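Local coordinates for protein putative solute-binding component of ABC transporter (PDB 4YS6) that binds beta-D-glucopyranose and is probably the sugar-capturing, solute-binding component of an ABC transporter, at residues Ala214-Glu219 / Asp247-Gly252; Gly55-Lys60 / Asp293-Ala298; Gly149-Glu154 / Trp265-Gly270; Lys94-Ala99 / Lys116-Ile121. All blocks are in the same frame, centred on the assembly; numbering follows the deposited sequence.

Contact 1 of 4, residues Ala214-Glu219 / Asp247-Gly252; sequences AGWSTE and DSTALG. With BGC (beta-D-glucopyranose), chain D.
S248 donates its hydroxyl to W216 O and accepts on its own carbonyl from T218 OG1, at the junction of two helix starts. The bond from S248 OG to W216 O is 2.6 Å long and lies in the carbonyl plane on a lone pair. Its torsion (chi1 65°) sets OG between the backbone N and the carbonyl carbon, aimed at the loop, and N246 is a further partner of the same hydroxyl. T218 OG1 donates to S248 O at 2.8 Å, tilted 32° from the carbonyl plane. Serine and threonine suit these places because each brings a short donor to a backbone oxygen at close range. Packing is tightest at G252, where the lack of a side chain lets T218 O lie against CA, a CA-H...O contact at 3.4 Å. Looser is the edge where T218 CG2 rests 4.0 Å from L251 CG, and beyond it the chain turns outward to exposed E219, while S217 caps the helix start through T220 N. W216 spreads its indole over the glucose, with BGC C5 3.6 Å above the ring plane, the CH-pi arrangement common in sugar pockets; NE1 is hydrogen-bonded to D176 OD2, and T249 CG2 meets the ring obliquely. W216 also packs on helix 177-195 and L251 on helix 275-282, so the contact joins the starts of helices 218-232 and 247-260, with strand 241-244 beside T249.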
# COMPACT_ATOMS: atom_id res chain seq x y z
N ALA A 214 -8.22 9.31 4.09
CA ALA A 214 -8.88 8.38 5.00
C ALA A 214 -9.34 7.08 4.33
O ALA A 214 -9.99 7.09 3.27
CB ALA A 214 -10.07 9.08 5.65
N GLY A 215 -8.96 5.95 4.93
CA GLY A 215 -9.32 4.64 4.43
C GLY A 215 -8.76 4.27 3.07
O GLY A 215 -9.21 3.30 2.47
N TRP A 216 -7.78 5.04 2.58
CA TRP A 216 -7.27 4.86 1.23
C TRP A 216 -8.40 4.95 0.20
O TRP A 216 -8.34 4.36 -0.91
CB TRP A 216 -6.55 3.52 1.09
CG TRP A 216 -5.24 3.37 1.81
CD1 TRP A 216 -5.01 2.78 3.03
CD2 TRP A 216 -3.95 3.75 1.31
NE1 TRP A 216 -3.66 2.76 3.29
CE2 TRP A 216 -3.00 3.37 2.26
CE3 TRP A 216 -3.52 4.38 0.14
CZ2 TRP A 216 -1.62 3.59 2.07
CZ3 TRP A 216 -2.17 4.60 -0.04
CH2 TRP A 216 -1.24 4.20 0.91
N SER A 217 -9.44 5.72 0.56
CA SER A 217 -10.68 5.72 -0.19
C SER A 217 -10.61 6.43 -1.54
O SER A 217 -10.25 7.60 -1.63
CB SER A 217 -11.79 6.36 0.66
OG SER A 217 -12.94 6.60 -0.12
N THR A 218 -10.97 5.70 -2.58
CA THR A 218 -11.09 6.27 -3.91
C THR A 218 -12.07 7.43 -3.91
O THR A 218 -11.78 8.48 -4.49
CB THR A 218 -11.55 5.21 -4.93
OG1 THR A 218 -10.56 4.20 -5.01
CG2 THR A 218 -11.76 5.83 -6.31
N GLU A 219 -13.21 7.28 -3.25
CA GLU A 219 -14.22 8.33 -3.25
C GLU A 219 -13.73 9.58 -2.54
O GLU A 219 -13.97 10.72 -3.00
CB GLU A 219 -15.52 7.85 -2.60
CG GLU A 219 -16.64 8.87 -2.72
CD GLU A 219 -18.00 8.33 -2.29
OE1 GLU A 219 -18.12 7.10 -2.08
OE2 GLU A 219 -18.95 9.13 -2.16
N ASP A 247 -2.83 3.01 -6.04
CA ASP A 247 -3.82 2.98 -7.10
C ASP A 247 -5.22 3.40 -6.65
O ASP A 247 -5.93 4.05 -7.40
CB ASP A 247 -3.85 1.60 -7.72
CG ASP A 247 -2.74 1.37 -8.78
OD1 ASP A 247 -1.86 2.24 -9.01
OD2 ASP A 247 -2.78 0.27 -9.40
N SER A 248 -5.66 3.08 -5.43
CA SER A 248 -7.02 3.46 -5.06
C SER A 248 -7.13 4.99 -4.98
O SER A 248 -8.15 5.56 -5.41
CB SER A 248 -7.49 2.78 -3.76
OG SER A 248 -6.75 3.20 -2.62
N THR A 249 -6.08 5.68 -4.53
CA THR A 249 -6.13 7.13 -4.53
C THR A 249 -5.96 7.68 -5.94
O THR A 249 -6.67 8.60 -6.34
CB THR A 249 -5.11 7.76 -3.57
OG1 THR A 249 -3.78 7.39 -3.93
CG2 THR A 249 -5.38 7.32 -2.13
N ALA A 250 -5.06 7.08 -6.72
CA ALA A 250 -4.91 7.52 -8.11
C ALA A 250 -6.20 7.40 -8.91
O ALA A 250 -6.48 8.24 -9.78
CB ALA A 250 -3.80 6.72 -8.78
N LEU A 251 -6.95 6.34 -8.68
CA LEU A 251 -8.22 6.16 -9.37
C LEU A 251 -9.20 7.29 -9.09
O LEU A 251 -9.91 7.76 -9.99
CB LEU A 251 -8.84 4.83 -8.98
CG LEU A 251 -10.10 4.44 -9.73
CD1 LEU A 251 -9.81 4.35 -11.22
CD2 LEU A 251 -10.59 3.10 -9.20
N GLY A 252 -9.28 7.72 -7.84
CA GLY A 252 -10.12 8.83 -7.46
C GLY A 252 -9.67 10.11 -8.12
O GLY A 252 -10.46 10.88 -8.65
C2 BGC D . -0.51 -1.29 0.99
C3 BGC D . -0.81 -0.81 -0.40
C4 BGC D . -2.25 -0.60 -0.63
C5 BGC D . -2.88 0.26 0.42
C6 BGC D . -4.39 0.33 0.34
C1 BGC D . -1.05 -0.26 2.01
O1 BGC D . -0.85 -0.62 3.23
O2 BGC D . 0.89 -1.43 1.17
O3 BGC D . -0.27 -1.84 -1.31
O4 BGC D . -2.49 0.07 -1.89
O5 BGC D . -2.53 -0.29 1.72
O6 BGC D . -4.97 -0.96 0.17

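Contact 2 of 4, residues Gly55-Lys60 / Asp293-Ala298; sequences GSNMEK and DTRTLA. With NA (sodium ion), chain I.
N57 sets its side-chain amide against the first turn of a neighbouring helix, the unusual feature of this helix pair: ND2 comes within 3.4 Å of R295 CG and 3.0 Å of T294 OG1. The T294 hydroxyl is itself hydrogen-bonded to Y353. With CG anti to its carbonyl carbon (chi1 -70°), N57 extends toward the start of helix 294-309, while its CB meets A298 CB at 3.9 Å. The small methyl of A298 suits a place where two helix backbones draw close. The selenium of M58, a selenomethionine, touches the same methyl at 3.9 Å, its flexible chain bent at chi2 and chi3 to fit against the alanine.

R295 offers only its aliphatic stem to N57, because its guanidinium turns back to D293. NE donates to D293 OD1 at 2.9 Å and NH2 to OD2 at 2.8 Å, a side-on, two-nitrogen salt bridge. D293 OD1 also accepts from R295 N, so this N-cap aspartate holds both the backbone and the side chain of one residue. On helix 50-64, S56 OG binds a sodium ion with three waters and N52 O. The two helix segments cross at -41° with axes 8.8 Å apart, as neighbouring helices packed on one face of the seven-stranded sheet in a lobe of the periplasmic-binding-protein fold.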
# COMPACT_ATOMS: atom_id res chain seq x y z
N GLY A 55 -5.40 -12.48 0.52
CA GLY A 55 -6.11 -13.46 1.33
C GLY A 55 -6.23 -14.79 0.63
O GLY A 55 -6.02 -15.84 1.23
N SER A 56 -6.58 -14.75 -0.66
CA SER A 56 -6.70 -15.97 -1.44
C SER A 56 -5.38 -16.68 -1.56
O SER A 56 -5.32 -17.90 -1.50
CB SER A 56 -7.24 -15.67 -2.83
OG SER A 56 -8.61 -15.37 -2.76
N ASN A 57 -4.32 -15.91 -1.78
CA ASN A 57 -3.00 -16.51 -1.91
C ASN A 57 -2.52 -17.09 -0.57
O ASN A 57 -1.95 -18.18 -0.54
CB ASN A 57 -2.01 -15.49 -2.48
CG ASN A 57 -2.29 -15.17 -3.94
OD1 ASN A 57 -2.72 -16.02 -4.70
ND2 ASN A 57 -2.00 -13.94 -4.33
N MSE A 58 -2.76 -16.38 0.53
CA MSE A 58 -2.44 -16.92 1.84
C MSE A 58 -3.18 -18.22 2.11
O MSE A 58 -2.60 -19.19 2.58
CB MSE A 58 -2.80 -15.90 2.93
CG MSE A 58 -1.83 -14.78 3.07
SE MSE A 58 -0.07 -15.43 3.76
CE MSE A 58 -0.59 -16.61 5.22
N GLU A 59 -4.48 -18.22 1.85
CA GLU A 59 -5.28 -19.43 2.09
C GLU A 59 -4.77 -20.60 1.25
O GLU A 59 -4.59 -21.71 1.74
CB GLU A 59 -6.75 -19.15 1.78
CG GLU A 59 -7.66 -20.32 2.09
CD GLU A 59 -9.12 -19.92 2.00
OE1 GLU A 59 -9.50 -19.30 0.99
OE2 GLU A 59 -9.87 -20.21 2.95
N LYS A 60 -4.55 -20.36 -0.04
CA LYS A 60 -4.10 -21.42 -0.93
C LYS A 60 -2.77 -21.99 -0.49
O LYS A 60 -2.61 -23.20 -0.43
CB LYS A 60 -3.98 -20.91 -2.37
CG LYS A 60 -3.36 -21.94 -3.32
CD LYS A 60 -3.16 -21.36 -4.71
CE LYS A 60 -2.62 -22.42 -5.67
NZ LYS A 60 -1.26 -22.89 -5.28
N ASP A 293 3.95 -8.33 -6.15
CA ASP A 293 3.36 -9.63 -6.43
C ASP A 293 2.91 -10.26 -5.10
O ASP A 293 3.74 -10.77 -4.34
CB ASP A 293 4.35 -10.54 -7.16
CG ASP A 293 3.71 -11.81 -7.69
OD1 ASP A 293 2.69 -12.27 -7.12
OD2 ASP A 293 4.22 -12.36 -8.69
N THR A 294 1.61 -10.20 -4.82
CA THR A 294 1.11 -10.72 -3.54
C THR A 294 1.35 -12.21 -3.37
O THR A 294 1.34 -12.71 -2.24
CB THR A 294 -0.41 -10.45 -3.35
OG1 THR A 294 -1.19 -11.09 -4.37
CG2 THR A 294 -0.69 -8.98 -3.37
N ARG A 295 1.56 -12.94 -4.47
CA ARG A 295 1.82 -14.37 -4.36
C ARG A 295 3.17 -14.59 -3.69
O ARG A 295 3.36 -15.56 -2.93
CB ARG A 295 1.80 -15.02 -5.73
CG ARG A 295 0.53 -14.86 -6.48
CD ARG A 295 0.69 -15.39 -7.89
NE ARG A 295 1.63 -14.54 -8.63
CZ ARG A 295 1.89 -14.68 -9.92
NH1 ARG A 295 1.30 -15.64 -10.61
NH2 ARG A 295 2.75 -13.87 -10.50
N THR A 296 4.11 -13.71 -4.00
CA THR A 296 5.46 -13.77 -3.45
C THR A 296 5.46 -13.44 -1.98
O THR A 296 6.13 -14.09 -1.18
CB THR A 296 6.40 -12.79 -4.17
OG1 THR A 296 6.42 -13.12 -5.56
CG2 THR A 296 7.81 -12.88 -3.62
N LEU A 297 4.73 -12.39 -1.63
CA LEU A 297 4.60 -12.01 -0.23
C LEU A 297 3.99 -13.16 0.56
O LEU A 297 4.51 -13.54 1.62
CB LEU A 297 3.76 -10.74 -0.08
CG LEU A 297 3.55 -10.23 1.34
CD1 LEU A 297 4.86 -10.03 2.04
CD2 LEU A 297 2.77 -8.91 1.30
N ALA A 298 2.91 -13.75 0.05
CA ALA A 298 2.26 -14.87 0.71
C ALA A 298 3.23 -16.03 0.87
O ALA A 298 3.27 -16.67 1.93
CB ALA A 298 1.02 -15.31 -0.02
NA NA I . -10.24 -13.71 -2.99
O HOH W 1 -10.65 -13.15 -5.27
O HOH W 2 -10.25 -14.21 -0.58
O HOH W 3 -11.98 -12.40 -1.98

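Contact 3 of 4, residues Gly149-Glu154 / Trp265-Gly270; sequences GEYIKE and WPIVTG. With NA (sodium ion), chain F.
I267 CG2 comes up to the edge of the Y151 ring, near the ring plane, 3.7 Å from CE2. The tyrosine reaches it by swinging CG anti to its backbone N (chi1 -175°), which carries the ring off the helix toward the strand, and chi2 of 82° turns the ring so that its CD2-CE2 edge, and not a face, receives the methyl. The same methyl also lies 4.1 Å from I152 CG1, and so touches two successive residues of the helix. Helix 141-155 here packs on strand 267-268, an outermost strand of the four-stranded parallel sheet in one of the two alpha/beta lobes characteristic of periplasmic binding proteins. Beta-branched residues suit such a strand, where their methyls form a firm apolar surface. I152 runs out with CD1 extended (chi2 175°) and crosses T269 at about a right angle, CD1 to CG2 at 4.0 Å; L243 and L190 pack on it from the neighbouring strand and helix. T269 divides its two branches between apolar and polar partners: CG2 meets the isoleucine, whereas OG1 is hydrogen-bonded to C244 O, which satisfies the hydroxyl of a buried residue. Farther along the helix, E154 contributes its backbone O to a sodium ion at 2.4 Å, in company with a water and N157 OD1.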
# COMPACT_ATOMS: atom_id res chain seq x y z
N GLY A 149 8.68 9.17 -6.45
CA GLY A 149 9.35 10.46 -6.47
C GLY A 149 10.32 10.61 -7.63
O GLY A 149 10.33 11.65 -8.30
N GLU A 150 11.13 9.58 -7.87
CA GLU A 150 12.12 9.65 -8.94
C GLU A 150 11.44 9.70 -10.29
O GLU A 150 11.97 10.29 -11.24
CB GLU A 150 13.06 8.45 -8.87
CG GLU A 150 14.04 8.56 -7.72
CD GLU A 150 15.01 7.40 -7.62
OE1 GLU A 150 16.09 7.59 -7.02
OE2 GLU A 150 14.69 6.30 -8.13
N TYR A 151 10.27 9.07 -10.41
CA TYR A 151 9.53 9.10 -11.68
C TYR A 151 9.11 10.53 -12.00
O TYR A 151 9.32 11.01 -13.11
CB TYR A 151 8.29 8.19 -11.63
CG TYR A 151 7.60 8.14 -12.97
CD1 TYR A 151 8.06 7.31 -13.98
CD2 TYR A 151 6.52 8.96 -13.23
CE1 TYR A 151 7.43 7.27 -15.21
CE2 TYR A 151 5.90 8.94 -14.47
CZ TYR A 151 6.35 8.08 -15.44
OH TYR A 151 5.74 8.08 -16.68
N ILE A 152 8.54 11.22 -11.02
CA ILE A 152 8.14 12.61 -11.20
C ILE A 152 9.35 13.50 -11.45
O ILE A 152 9.34 14.33 -12.35
CB ILE A 152 7.35 13.10 -9.98
CG1 ILE A 152 5.99 12.38 -9.94
CG2 ILE A 152 7.17 14.61 -10.01
CD1 ILE A 152 5.14 12.65 -8.74
N LYS A 153 10.41 13.30 -10.67
CA LYS A 153 11.64 14.07 -10.85
C LYS A 153 12.21 13.92 -12.28
O LYS A 153 12.64 14.90 -12.90
CB LYS A 153 12.68 13.64 -9.82
CG LYS A 153 14.05 14.27 -10.05
CD LYS A 153 14.98 13.99 -8.86
CE LYS A 153 16.39 14.43 -9.15
NZ LYS A 153 17.28 14.32 -7.95
N GLU A 154 12.22 12.69 -12.80
CA GLU A 154 12.70 12.42 -14.15
C GLU A 154 11.80 13.04 -15.19
O GLU A 154 12.28 13.68 -16.10
CB GLU A 154 12.82 10.92 -14.41
CG GLU A 154 14.13 10.31 -13.97
CD GLU A 154 15.27 10.68 -14.90
OE1 GLU A 154 15.01 11.23 -15.99
OE2 GLU A 154 16.44 10.42 -14.54
N TRP A 265 -3.08 16.69 -19.45
CA TRP A 265 -3.07 15.63 -18.44
C TRP A 265 -1.76 15.59 -17.64
O TRP A 265 -0.66 15.62 -18.23
CB TRP A 265 -3.29 14.27 -19.14
CG TRP A 265 -3.76 13.22 -18.20
CD1 TRP A 265 -3.02 12.25 -17.62
CD2 TRP A 265 -5.10 13.05 -17.72
NE1 TRP A 265 -3.80 11.49 -16.79
CE2 TRP A 265 -5.09 11.94 -16.86
CE3 TRP A 265 -6.31 13.71 -17.94
CZ2 TRP A 265 -6.23 11.49 -16.21
CZ3 TRP A 265 -7.44 13.26 -17.31
CH2 TRP A 265 -7.39 12.16 -16.45
N PRO A 266 -1.86 15.52 -16.29
CA PRO A 266 -0.67 15.45 -15.45
C PRO A 266 -0.04 14.06 -15.39
O PRO A 266 -0.69 13.06 -15.72
CB PRO A 266 -1.21 15.83 -14.05
CG PRO A 266 -2.60 15.38 -14.08
CD PRO A 266 -3.09 15.57 -15.48
N ILE A 267 1.21 14.02 -14.94
CA ILE A 267 1.79 12.80 -14.42
C ILE A 267 0.93 12.31 -13.27
O ILE A 267 0.56 13.10 -12.39
CB ILE A 267 3.23 13.01 -13.91
CG1 ILE A 267 4.14 13.54 -15.01
CG2 ILE A 267 3.76 11.71 -13.32
CD1 ILE A 267 5.44 14.11 -14.48
N VAL A 268 0.56 11.03 -13.30
CA VAL A 268 -0.15 10.41 -12.17
C VAL A 268 0.53 9.10 -11.81
O VAL A 268 0.67 8.23 -12.67
CB VAL A 268 -1.63 10.12 -12.49
CG1 VAL A 268 -2.33 9.48 -11.29
CG2 VAL A 268 -2.37 11.42 -12.92
N THR A 269 0.99 9.00 -10.57
CA THR A 269 1.65 7.80 -10.06
C THR A 269 0.66 6.90 -9.34
O THR A 269 -0.51 7.25 -9.14
CB THR A 269 2.80 8.15 -9.08
OG1 THR A 269 2.28 8.81 -7.92
CG2 THR A 269 3.81 9.05 -9.76
N GLY A 270 1.12 5.72 -8.92
CA GLY A 270 0.31 4.81 -8.18
C GLY A 270 1.09 3.62 -7.69
O GLY A 270 2.32 3.59 -7.72
NA NA F . 14.07 13.81 -17.61
O HOH W 4 15.76 14.18 -19.25

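Contact 4 of 4, residues Lys94-Ala99 / Lys116-Ile121; sequences KLLVIA and KGISVI
L96 ties together two parallel strands of a beta-alpha-beta unit, in which helix 107-115 carries the chain from strand 95-98 to strand 119-123. Its N donates to S119 O at 2.9 Å and its O accepts from I121 N at 2.8 Å, both nearly straight; I121 O then receives I98 N, continuing the parallel ladder. Side chains alternate between the faces. On one, L95 CD2 touches I121 CD1 at 4.0 Å, with V97 beside I121 as well; on the other, L96 and I98 pack against V120. Just after G117, I118 sets CG2, anti to its backbone N, against L96 CG at 3.9 Å. Branched aliphatic residues suit both faces because helices cover them. Helices 78-90 and 107-115 lie over L96 and I98, while I308 and M304 of helix 294-309 meet L95 and I121. The turn into the second strand is set by G117, whose positive phi, suited to a residue without a side chain, ends helix 107-115 in a Schellman motif. Beside K94, water 5 links the two segments, donating to K94 O at 2.6 Å and accepting from S119 N at 2.9 Å.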
# COMPACT_ATOMS: atom_id res chain seq x y z
N LYS A 94 -3.41 -21.15 16.12
CA LYS A 94 -2.12 -21.32 16.78
C LYS A 94 -1.12 -20.23 16.39
O LYS A 94 -0.09 -20.09 17.02
CB LYS A 94 -1.54 -22.70 16.44
CG LYS A 94 -2.39 -23.87 16.89
CD LYS A 94 -2.34 -24.03 18.40
CE LYS A 94 -3.22 -25.17 18.88
NZ LYS A 94 -4.67 -24.84 18.74
N LEU A 95 -1.46 -19.46 15.36
CA LEU A 95 -0.62 -18.41 14.81
C LEU A 95 -1.56 -17.44 14.09
O LEU A 95 -2.55 -17.88 13.46
CB LEU A 95 0.44 -18.97 13.84
CG LEU A 95 1.49 -18.04 13.25
CD1 LEU A 95 2.78 -18.82 12.94
CD2 LEU A 95 1.01 -17.32 11.97
N LEU A 96 -1.27 -16.15 14.18
CA LEU A 96 -2.07 -15.12 13.51
C LEU A 96 -1.25 -14.37 12.48
O LEU A 96 -0.17 -13.87 12.79
CB LEU A 96 -2.63 -14.14 14.53
CG LEU A 96 -3.52 -14.76 15.61
CD1 LEU A 96 -3.70 -13.77 16.77
CD2 LEU A 96 -4.85 -15.14 15.00
N VAL A 97 -1.80 -14.29 11.28
CA VAL A 97 -1.26 -13.45 10.23
C VAL A 97 -2.22 -12.29 10.06
O VAL A 97 -3.38 -12.51 9.67
CB VAL A 97 -1.12 -14.21 8.92
CG1 VAL A 97 -0.64 -13.28 7.82
CG2 VAL A 97 -0.18 -15.39 9.09
N ILE A 98 -1.78 -11.06 10.36
CA ILE A 98 -2.70 -9.93 10.45
C ILE A 98 -2.28 -8.77 9.60
O ILE A 98 -1.19 -8.23 9.77
CB ILE A 98 -2.85 -9.42 11.91
CG1 ILE A 98 -3.40 -10.54 12.80
CG2 ILE A 98 -3.75 -8.20 11.97
CD1 ILE A 98 -3.33 -10.23 14.22
N ALA A 99 -3.17 -8.39 8.69
CA ALA A 99 -3.03 -7.16 7.91
C ALA A 99 -3.98 -6.13 8.53
O ALA A 99 -5.18 -6.13 8.27
CB ALA A 99 -3.36 -7.41 6.46
N LYS A 116 -1.17 -16.44 25.33
CA LYS A 116 -1.44 -17.82 24.95
C LYS A 116 -0.30 -18.46 24.13
O LYS A 116 -0.42 -19.60 23.70
CB LYS A 116 -2.74 -17.89 24.15
CG LYS A 116 -3.97 -17.53 24.95
CD LYS A 116 -5.25 -17.88 24.21
CE LYS A 116 -6.46 -17.16 24.78
NZ LYS A 116 -6.79 -17.54 26.19
N GLY A 117 0.78 -17.72 23.93
CA GLY A 117 1.91 -18.20 23.14
C GLY A 117 1.66 -18.27 21.65
O GLY A 117 2.33 -19.00 20.93
N ILE A 118 0.70 -17.49 21.18
CA ILE A 118 0.36 -17.43 19.76
C ILE A 118 1.23 -16.40 19.06
O ILE A 118 1.17 -15.21 19.38
CB ILE A 118 -1.12 -17.07 19.57
CG1 ILE A 118 -2.01 -18.16 20.16
CG2 ILE A 118 -1.46 -16.89 18.09
CD1 ILE A 118 -3.45 -17.73 20.30
N SER A 119 2.05 -16.84 18.11
CA SER A 119 2.88 -15.91 17.34
C SER A 119 2.06 -15.04 16.41
O SER A 119 1.02 -15.48 15.91
CB SER A 119 3.92 -16.67 16.54
OG SER A 119 4.81 -17.32 17.43
N VAL A 120 2.54 -13.82 16.18
CA VAL A 120 1.87 -12.84 15.33
C VAL A 120 2.78 -12.36 14.22
O VAL A 120 3.87 -11.83 14.48
CB VAL A 120 1.38 -11.62 16.15
CG1 VAL A 120 0.85 -10.53 15.25
CG2 VAL A 120 0.33 -12.08 17.16
N ILE A 121 2.33 -12.53 12.99
CA ILE A 121 3.04 -12.00 11.84
C ILE A 121 2.24 -10.81 11.34
O ILE A 121 1.06 -10.93 11.02
CB ILE A 121 3.22 -13.06 10.72
CG1 ILE A 121 4.05 -14.25 11.23
CG2 ILE A 121 3.89 -12.46 9.52
CD1 ILE A 121 4.12 -15.40 10.28
O HOH W 5 2.40 -19.50 17.02
O HOH W 6 0.97 -21.33 19.51

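In the fold
From the N terminus, helix 50-64 supplies the first half of contact 2, which closes only when the chain reaches helix 294-309 and so encloses the other three. Contact 4 comes next, a short loop through a single helix in the seven-stranded sheet. Contact 3 opens on helix 141-155 and closes at strand 267-268, with contact 1 nested inside it; contact 4 has already closed by then, and no loops cross. Contacts 1 and 3 touch where A250 packs on T269 and V268, joining helices to the four-stranded sheet. Contacts 2 and 4 touch through M58 and V97 in the other lobe. Glucose lies between the two lobes, against W216 of contact 1.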